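Local atomic coordinates of alpha-1,3-glucanase (Paenibacillus glycanilyticus, PDB entry 6K0P), a protein that hydrolyses the alpha-1,3-glucosidic bonds of alpha-1,3-glucan, as a member of glycoside hydrolase family 87. Residues W219-K224 with T242-P247; F446-G451 with R527-Q532; T432-A437 with K480-N485. The protein carries 1 engineered substitution. All blocks are in the same frame, centred on the assembly; numbering follows the deposited sequence.

Interaction 1: W219-K224 with T242-P247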
# COMPACT_ATOMS: atom_id res chain seq x y z
N TRP A 219 -9.82 9.45 -21.15
CA TRP A 219 -11.20 9.90 -21.04
C TRP A 219 -11.32 10.75 -19.79
O TRP A 219 -11.01 10.28 -18.69
CB TRP A 219 -12.13 8.69 -20.96
CG TRP A 219 -11.90 7.75 -22.11
CD1 TRP A 219 -11.18 6.59 -22.09
CD2 TRP A 219 -12.35 7.94 -23.45
NE1 TRP A 219 -11.17 6.03 -23.35
CE2 TRP A 219 -11.88 6.84 -24.20
CE3 TRP A 219 -13.11 8.92 -24.09
CZ2 TRP A 219 -12.15 6.69 -25.56
CZ3 TRP A 219 -13.37 8.77 -25.45
CH2 TRP A 219 -12.90 7.67 -26.16
N THR A 220 -11.74 12.00 -19.95
CA THR A 220 -11.82 12.90 -18.81
C THR A 220 -12.87 12.41 -17.82
O THR A 220 -14.01 12.10 -18.21
CB THR A 220 -12.18 14.31 -19.28
OG1 THR A 220 -11.07 14.86 -20.00
CG2 THR A 220 -12.50 15.21 -18.08
N ILE A 221 -12.49 12.33 -16.56
CA ILE A 221 -13.45 12.23 -15.46
C ILE A 221 -13.31 13.51 -14.65
O ILE A 221 -12.36 13.70 -13.88
CB ILE A 221 -13.27 10.95 -14.63
CG1 ILE A 221 -11.82 10.71 -14.22
CG2 ILE A 221 -13.78 9.74 -15.41
CD1 ILE A 221 -11.67 9.60 -13.18
N ASN A 222 -14.24 14.44 -14.87
CA ASN A 222 -14.21 15.72 -14.17
C ASN A 222 -15.32 15.83 -13.13
O ASN A 222 -15.63 16.94 -12.67
CB ASN A 222 -14.22 16.90 -15.14
CG ASN A 222 -15.49 16.98 -15.96
OD1 ASN A 222 -16.48 16.32 -15.67
ND2 ASN A 222 -15.47 17.81 -17.00
N SER A 223 -15.92 14.71 -12.77
CA SER A 223 -17.03 14.71 -11.83
C SER A 223 -17.07 13.36 -11.15
O SER A 223 -16.37 12.42 -11.54
CB SER A 223 -18.34 14.94 -12.56
OG SER A 223 -18.61 13.83 -13.42
N LYS A 224 -17.90 13.27 -10.12
CA LYS A 224 -18.31 11.98 -9.58
C LYS A 224 -19.42 11.42 -10.45
O LYS A 224 -20.45 12.06 -10.66
CB LYS A 224 -18.76 12.16 -8.13
CG LYS A 224 -17.62 12.02 -7.15
CD LYS A 224 -17.23 10.55 -7.01
CE LYS A 224 -15.82 10.43 -6.48
NZ LYS A 224 -15.59 9.04 -6.03
N THR A 242 -7.33 1.68 -21.29
CA THR A 242 -8.42 2.59 -20.94
C THR A 242 -7.97 3.39 -19.72
O THR A 242 -7.79 2.82 -18.64
CB THR A 242 -9.68 1.79 -20.60
OG1 THR A 242 -10.11 1.07 -21.76
CG2 THR A 242 -10.80 2.73 -20.13
N LYS A 243 -7.80 4.70 -19.90
CA LYS A 243 -7.33 5.58 -18.85
C LYS A 243 -8.39 6.63 -18.57
O LYS A 243 -8.69 7.46 -19.44
CB LYS A 243 -6.04 6.28 -19.28
CG LYS A 243 -4.91 5.30 -19.61
CD LYS A 243 -3.72 6.03 -20.24
CE LYS A 243 -2.62 5.06 -20.63
NZ LYS A 243 -1.41 5.81 -21.08
N LEU A 244 -8.94 6.61 -17.36
CA LEU A 244 -9.84 7.66 -16.90
C LEU A 244 -8.99 8.71 -16.21
O LEU A 244 -8.23 8.39 -15.29
CB LEU A 244 -10.88 7.08 -15.94
CG LEU A 244 -11.63 5.83 -16.40
CD1 LEU A 244 -12.73 5.48 -15.39
CD2 LEU A 244 -12.21 6.00 -17.80
N VAL A 245 -9.07 9.95 -16.68
CA VAL A 245 -8.08 10.97 -16.33
C VAL A 245 -8.79 12.16 -15.68
O VAL A 245 -9.61 12.83 -16.32
CB VAL A 245 -7.27 11.41 -17.56
CG1 VAL A 245 -6.23 12.45 -17.17
CG2 VAL A 245 -6.59 10.21 -18.21
N ALA A 246 -8.45 12.43 -14.42
CA ALA A 246 -8.91 13.67 -13.80
C ALA A 246 -8.23 14.85 -14.49
O ALA A 246 -7.10 14.72 -14.96
CB ALA A 246 -8.54 13.67 -12.31
N PRO A 247 -8.90 16.02 -14.58
CA PRO A 247 -8.29 17.15 -15.29
C PRO A 247 -6.94 17.52 -14.70
O PRO A 247 -6.86 17.95 -13.55
CB PRO A 247 -9.31 18.28 -15.10
CG PRO A 247 -10.61 17.56 -14.88
CD PRO A 247 -10.25 16.33 -14.09
O HOH W 1 -8.85 15.05 -18.05
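Trp219 and Thr220 pair in parallel with Leu244 and Val245, Trp219 N donating to Lys243 O, Val245 N to Trp219 O, and Ile221 N to Val245 O. The pairing joins successive coils of the right-handed parallel beta-helix, the fold of the pectate-lyase-like clan. Val245 O has a second donor in a water at 2.9 Å, which also meets Thr220 OG1. On the Trp219-Leu244 face, Trp219 CB rests on Leu244 CD2 at 4.2 Å, while the indole NE1 turns to Pro215 O. Ile221 crosses Leu244 at about a right angle, its CD1 reaching Leu244 CB at 3.8 Å. With CG1 between the backbone N and carbonyl carbon (chi1 48°), the isoleucine also lies against the Val245 carbonyl. Past the last bridge Pro247 closes the pairing: its CG presses on Asn222 CB at 3.7 Å, and its CD comes within 3.4 Å of Ile221 O. That buried carbonyl has no hydrogen-bond donor in the model, and meets carbon instead. Lys243 leads away to a glycan pocket, its NZ weakly hydrogen-bonded to a bound glucose. Leu244 packs against Ile196 of helix 196-204, which Ile221 also touches, and Ile214 of strand 211-214; strand 271-274 continues the pairing beyond 242-245.

Interaction 2: F446-G451 with R527-Q532. With GLC (alpha-D-glucopyranose), chain C; GLC (alpha-D-glucopyranose), chain B.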
# COMPACT_ATOMS: atom_id res chain seq x y z
N PHE A 446 7.37 7.12 14.84
CA PHE A 446 6.18 7.98 14.82
C PHE A 446 5.85 8.38 16.25
O PHE A 446 6.35 7.78 17.21
CB PHE A 446 5.00 7.28 14.13
CG PHE A 446 4.04 8.22 13.43
CD1 PHE A 446 4.42 8.88 12.28
CD2 PHE A 446 2.76 8.43 13.93
CE1 PHE A 446 3.55 9.74 11.62
CE2 PHE A 446 1.88 9.29 13.27
CZ PHE A 446 2.28 9.94 12.12
N TRP A 447 4.99 9.40 16.38
CA TRP A 447 4.60 9.94 17.69
C TRP A 447 5.81 10.48 18.46
O TRP A 447 6.85 10.77 17.86
CB TRP A 447 3.81 8.91 18.51
CG TRP A 447 2.65 8.28 17.78
CD1 TRP A 447 2.50 6.96 17.43
CD2 TRP A 447 1.46 8.95 17.32
NE1 TRP A 447 1.30 6.77 16.77
CE2 TRP A 447 0.65 7.98 16.70
CE3 TRP A 447 1.02 10.27 17.36
CZ2 TRP A 447 -0.58 8.29 16.12
CZ3 TRP A 447 -0.21 10.58 16.80
CH2 TRP A 447 -0.99 9.59 16.19
N THR A 448 5.67 10.62 19.78
CA THR A 448 6.74 11.11 20.63
C THR A 448 6.94 10.14 21.79
O THR A 448 6.03 9.40 22.16
CB THR A 448 6.45 12.52 21.18
OG1 THR A 448 5.23 12.51 21.93
CG2 THR A 448 6.34 13.51 20.02
N SER A 449 8.14 10.17 22.37
CA SER A 449 8.53 9.26 23.44
C SER A 449 9.13 10.02 24.62
O SER A 449 10.16 9.63 25.19
CB SER A 449 9.52 8.22 22.93
OG SER A 449 10.66 8.85 22.38
N VAL A 450 8.49 11.13 25.01
CA VAL A 450 8.98 11.90 26.15
C VAL A 450 8.86 11.06 27.41
O VAL A 450 7.78 10.54 27.71
CB VAL A 450 8.21 13.22 26.28
CG1 VAL A 450 8.67 13.98 27.52
CG2 VAL A 450 8.38 14.08 25.04
N GLY A 451 9.96 10.93 28.14
CA GLY A 451 9.96 10.15 29.37
C GLY A 451 9.90 8.65 29.16
O GLY A 451 9.57 7.92 30.10
N ARG A 527 7.48 1.25 28.95
CA ARG A 527 7.01 2.62 29.17
C ARG A 527 7.20 3.35 27.85
O ARG A 527 8.31 3.80 27.54
CB ARG A 527 7.78 3.29 30.31
CG ARG A 527 7.30 4.71 30.60
CD ARG A 527 8.00 5.32 31.83
NE ARG A 527 9.42 5.63 31.61
CZ ARG A 527 10.42 4.88 32.07
NH1 ARG A 527 10.17 3.78 32.76
NH2 ARG A 527 11.68 5.24 31.84
N ALA A 528 6.13 3.42 27.06
CA ALA A 528 6.20 4.02 25.73
C ALA A 528 6.50 5.51 25.80
O ALA A 528 7.13 6.06 24.89
CB ALA A 528 4.89 3.78 24.98
N GLU A 529 6.06 6.17 26.87
CA GLU A 529 6.18 7.61 27.08
C GLU A 529 5.67 7.87 28.49
O GLU A 529 5.15 6.96 29.14
CB GLU A 529 5.36 8.41 26.06
CG GLU A 529 3.89 8.02 26.05
CD GLU A 529 3.10 8.72 24.96
OE1 GLU A 529 1.95 8.29 24.69
OE2 GLU A 529 3.62 9.69 24.37
N GLN A 530 5.82 9.11 28.95
CA GLN A 530 5.40 9.47 30.31
C GLN A 530 3.95 9.06 30.55
O GLN A 530 3.08 9.32 29.72
CB GLN A 530 5.58 10.97 30.53
CG GLN A 530 4.90 11.83 29.47
CD GLN A 530 5.14 13.32 29.65
OE1 GLN A 530 5.16 14.08 28.67
NE2 GLN A 530 5.34 13.75 30.89
N GLY A 531 3.72 8.40 31.68
CA GLY A 531 2.39 8.01 32.08
C GLY A 531 1.96 6.64 31.61
O GLY A 531 0.88 6.17 32.01
N GLN A 532 2.76 5.97 30.79
CA GLN A 532 2.41 4.68 30.22
C GLN A 532 3.20 3.57 30.89
O GLN A 532 4.33 3.77 31.33
CB GLN A 532 2.67 4.67 28.71
CG GLN A 532 1.69 5.52 27.95
CD GLN A 532 0.27 5.05 28.16
OE1 GLN A 532 -0.06 3.90 27.87
NE2 GLN A 532 -0.58 5.93 28.68
C1 GLC C . 0.60 8.44 21.61
C2 GLC C . -0.51 8.91 20.72
C3 GLC C . -1.61 7.89 20.53
C4 GLC C . -0.97 6.59 20.13
C5 GLC C . -0.02 6.18 21.24
C6 GLC C . 0.68 4.90 20.89
O1 GLC C . 0.15 8.47 22.82
O2 GLC C . -1.05 10.13 21.19
O3 GLC C . -2.26 8.28 19.36
O4 GLC C . -1.94 5.56 19.93
O5 GLC C . 0.98 7.14 21.38
O6 GLC C . 1.68 4.54 21.79
C1 GLC B . -3.70 8.16 19.51
C2 GLC B . -4.33 8.55 18.18
C3 GLC B . -4.33 10.06 18.02
C4 GLC B . -4.96 10.72 19.24
C5 GLC B . -4.33 10.21 20.54
C6 GLC B . -5.09 10.75 21.75
O2 GLC B . -3.64 7.94 17.11
O3 GLC B . -5.05 10.41 16.86
O4 GLC B . -4.79 12.12 19.16
O5 GLC B . -4.36 8.80 20.59
O6 GLC B . -4.53 10.22 22.93
O HOH W 2 5.65 11.53 24.38
O HOH W 3 12.44 8.17 31.55
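One water is gripped by three groups of the two loops: Thr448 OG1 at 2.7 Å, Val450 N, which donates to it, and Glu529 OE2, which accepts from it at 2.7 Å. The other carboxylate oxygen, Glu529 OE1, takes a hydrogen bond of 2.6 Å from O1 of the chain C glucose, so the glutamate joins loop to sugar. Its CG sits between the backbone N and carbonyl carbon (chi1 56°), and the chain beyond runs extended toward the ligand. Trp447 supplies the aromatic platform: the chain C glucose lies over one face, its O3 3.6 Å from Trp447 CZ2, and Phe446 CD2 lies against the opposite face. The chain B glucose, joined through that same O3, approaches obliquely, its O2 3.2 Å from Trp447 CZ2. With a serine in place of Trp447, the sugars would probably lose the flat surface beneath C2, C4 and O3, and the edge of the Phe446 ring the indole face it leans on. Both loops rise from a right-handed parallel beta-helix, 446-451 following strand 437-446, and loop 527-532 following strand 520-524, and help wall a glycan pocket in which Gln460 and Gln495 also hydrogen-bond the glucose. Farther from the sugar, Gln530 N, in the type II turn Glu529-Gln532, donates to Val450 O at 2.7 Å, and Gln530 OE1 lies alongside Val450 CG1. The Arg527 chain bends at chi3 (70°), bringing NE to Gly451 O at 2.7 Å. This bond is nearly straight (164° at the hydrogen) and lies in both the guanidinium and the carbonyl plane.

Interaction 3: T432-A437 with K480-N485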
# COMPACT_ATOMS: atom_id res chain seq x y z
N THR A 432 -9.05 -13.25 14.83
CA THR A 432 -8.48 -12.46 13.75
C THR A 432 -7.15 -13.14 13.43
O THR A 432 -6.30 -13.29 14.32
CB THR A 432 -8.26 -11.03 14.23
OG1 THR A 432 -9.53 -10.44 14.55
CG2 THR A 432 -7.55 -10.20 13.15
N VAL A 433 -7.00 -13.59 12.19
CA VAL A 433 -5.92 -14.49 11.81
C VAL A 433 -5.01 -13.80 10.81
O VAL A 433 -5.48 -13.28 9.79
CB VAL A 433 -6.45 -15.80 11.22
CG1 VAL A 433 -5.29 -16.70 10.78
CG2 VAL A 433 -7.35 -16.52 12.22
N ILE A 434 -3.72 -13.79 11.11
CA ILE A 434 -2.67 -13.45 10.16
C ILE A 434 -1.95 -14.76 9.86
O ILE A 434 -1.35 -15.36 10.75
CB ILE A 434 -1.71 -12.39 10.72
CG1 ILE A 434 -2.38 -11.00 10.76
CG2 ILE A 434 -0.44 -12.32 9.86
CD1 ILE A 434 -3.42 -10.81 11.85
N ASP A 435 -2.05 -15.24 8.62
CA ASP A 435 -1.56 -16.57 8.27
C ASP A 435 -0.77 -16.50 6.97
O ASP A 435 -1.36 -16.40 5.89
CB ASP A 435 -2.72 -17.55 8.12
CG ASP A 435 -2.28 -18.92 7.60
OD1 ASP A 435 -1.09 -19.26 7.68
OD2 ASP A 435 -3.15 -19.65 7.09
N GLY A 436 0.56 -16.57 7.07
CA GLY A 436 1.39 -16.54 5.89
C GLY A 436 1.73 -15.12 5.50
O GLY A 436 0.96 -14.46 4.80
N ALA A 437 2.86 -14.61 5.97
CA ALA A 437 3.22 -13.24 5.68
C ALA A 437 4.73 -13.11 5.65
O ALA A 437 5.43 -13.72 6.46
CB ALA A 437 2.63 -12.27 6.72
N LYS A 480 0.52 -16.53 12.45
CA LYS A 480 1.21 -17.77 12.13
C LYS A 480 1.83 -17.72 10.75
O LYS A 480 1.31 -17.07 9.84
CB LYS A 480 0.30 -18.99 12.29
CG LYS A 480 -0.95 -19.00 11.44
CD LYS A 480 -1.74 -20.29 11.68
CE LYS A 480 -3.09 -20.27 10.99
NZ LYS A 480 -3.84 -21.56 11.21
N ASN A 481 2.96 -18.42 10.61
CA ASN A 481 3.64 -18.60 9.32
C ASN A 481 4.14 -17.27 8.76
O ASN A 481 3.80 -16.86 7.65
CB ASN A 481 2.76 -19.37 8.34
CG ASN A 481 2.29 -20.69 8.91
OD1 ASN A 481 3.10 -21.48 9.37
ND2 ASN A 481 0.98 -20.92 8.91
N VAL A 482 4.97 -16.59 9.55
CA VAL A 482 5.43 -15.25 9.21
C VAL A 482 6.95 -15.22 9.19
O VAL A 482 7.60 -15.71 10.12
CB VAL A 482 4.89 -14.20 10.21
CG1 VAL A 482 5.42 -12.80 9.82
CG2 VAL A 482 3.39 -14.20 10.23
N ASP A 483 7.50 -14.63 8.14
CA ASP A 483 8.93 -14.35 8.07
C ASP A 483 9.12 -12.84 8.13
O ASP A 483 8.57 -12.11 7.30
CB ASP A 483 9.53 -14.93 6.80
CG ASP A 483 9.49 -16.43 6.79
OD1 ASP A 483 9.95 -17.03 7.78
OD2 ASP A 483 8.96 -17.02 5.83
N ILE A 484 9.89 -12.39 9.11
CA ILE A 484 10.15 -10.97 9.33
C ILE A 484 11.64 -10.75 9.08
O ILE A 484 12.48 -11.22 9.86
CB ILE A 484 9.74 -10.52 10.74
CG1 ILE A 484 8.22 -10.62 10.88
CG2 ILE A 484 10.22 -9.11 11.01
CD1 ILE A 484 7.71 -10.50 12.32
N ASN A 485 11.96 -10.07 7.99
CA ASN A 485 13.35 -9.92 7.56
C ASN A 485 13.78 -8.48 7.75
O ASN A 485 13.14 -7.56 7.23
CB ASN A 485 13.49 -10.32 6.10
CG ASN A 485 13.12 -11.76 5.86
OD1 ASN A 485 13.65 -12.66 6.53
ND2 ASN A 485 12.21 -12.00 4.94
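A corner of the parallel beta-helix, where two coils turn in step, brings 432-437 against 480-485. The chain changes face at Gly436 and again at Asn481, yet the parallel pairing carries on round the bend, with Asp435 opposite Lys480 before it and Ala437 opposite Val482 after it. Lys480 N donates to Ile434 O at 2.8 Å, and Gly436 N returns a bond of 2.9 Å to Lys480 O. Beyond the turn Ala437 N reaches Asn481 O at 3.0 Å, and Asp483 N meets Ala437 O at 2.8 Å. Gly436 suits its place: at its backbone angles a side chain would jam against the carbonyl oxygen of Asp435. Asn481, with positive phi, has the left-handed conformation that asparagine readily adopts at such corners.

Inside the coil Ala437 CB meets Val482 CG2 at 4.1 Å, and Ile434 adds its own CG2 to that valine methyl while touching Ile413 and Ile415 of strand 409-416. On the other face the extended Lys480 chain passes aslant over Asp435, its CE 3.7 Å from the carboxylate carbon CG. The amine stops short of a salt bridge, with NZ 4.6 Å from Asp435 OD2, though its charge may still favour the ionised carboxylate. Polar side chains are hydrogen-bonded from coil to coil here: Gln400 NE2 donates to Asp435 OD2, and Asn511 ND2 to Asn481 OD1. Between these two bonds the Asp435 and Asn481 side chains lie side by side, carboxylate and amide planes 49° apart. Asp435 CG stands anti to the backbone N (chi1 174°), which brings OD1 to Asn481 ND2 at 2.9 Å, on the syn side of the carboxylate but somewhat out of its plane.

All three contacts belong to the beta-helical region of the catalytic domain. Interaction 1 comes first along the chain and closes before the others open; its centre lies about 45 Å from that of interaction 2 and about 39 Å from that of interaction 3, across the centre of the chain. Interactions 2 and 3 alternate in sequence, in the order 432-437, 446-451, 480-485, 527-532, and their centres are about 28 Å apart. Strand 437-446 links them, beginning at the corner of interaction 3 and ending at the loop of interaction 2. Interactions 1 and 3 are strand pairings between coils, whereas interaction 2 joins loops. Interactions 1 and 2 contribute to separate glycan pockets, so sugar is bound at well-separated points of the protein.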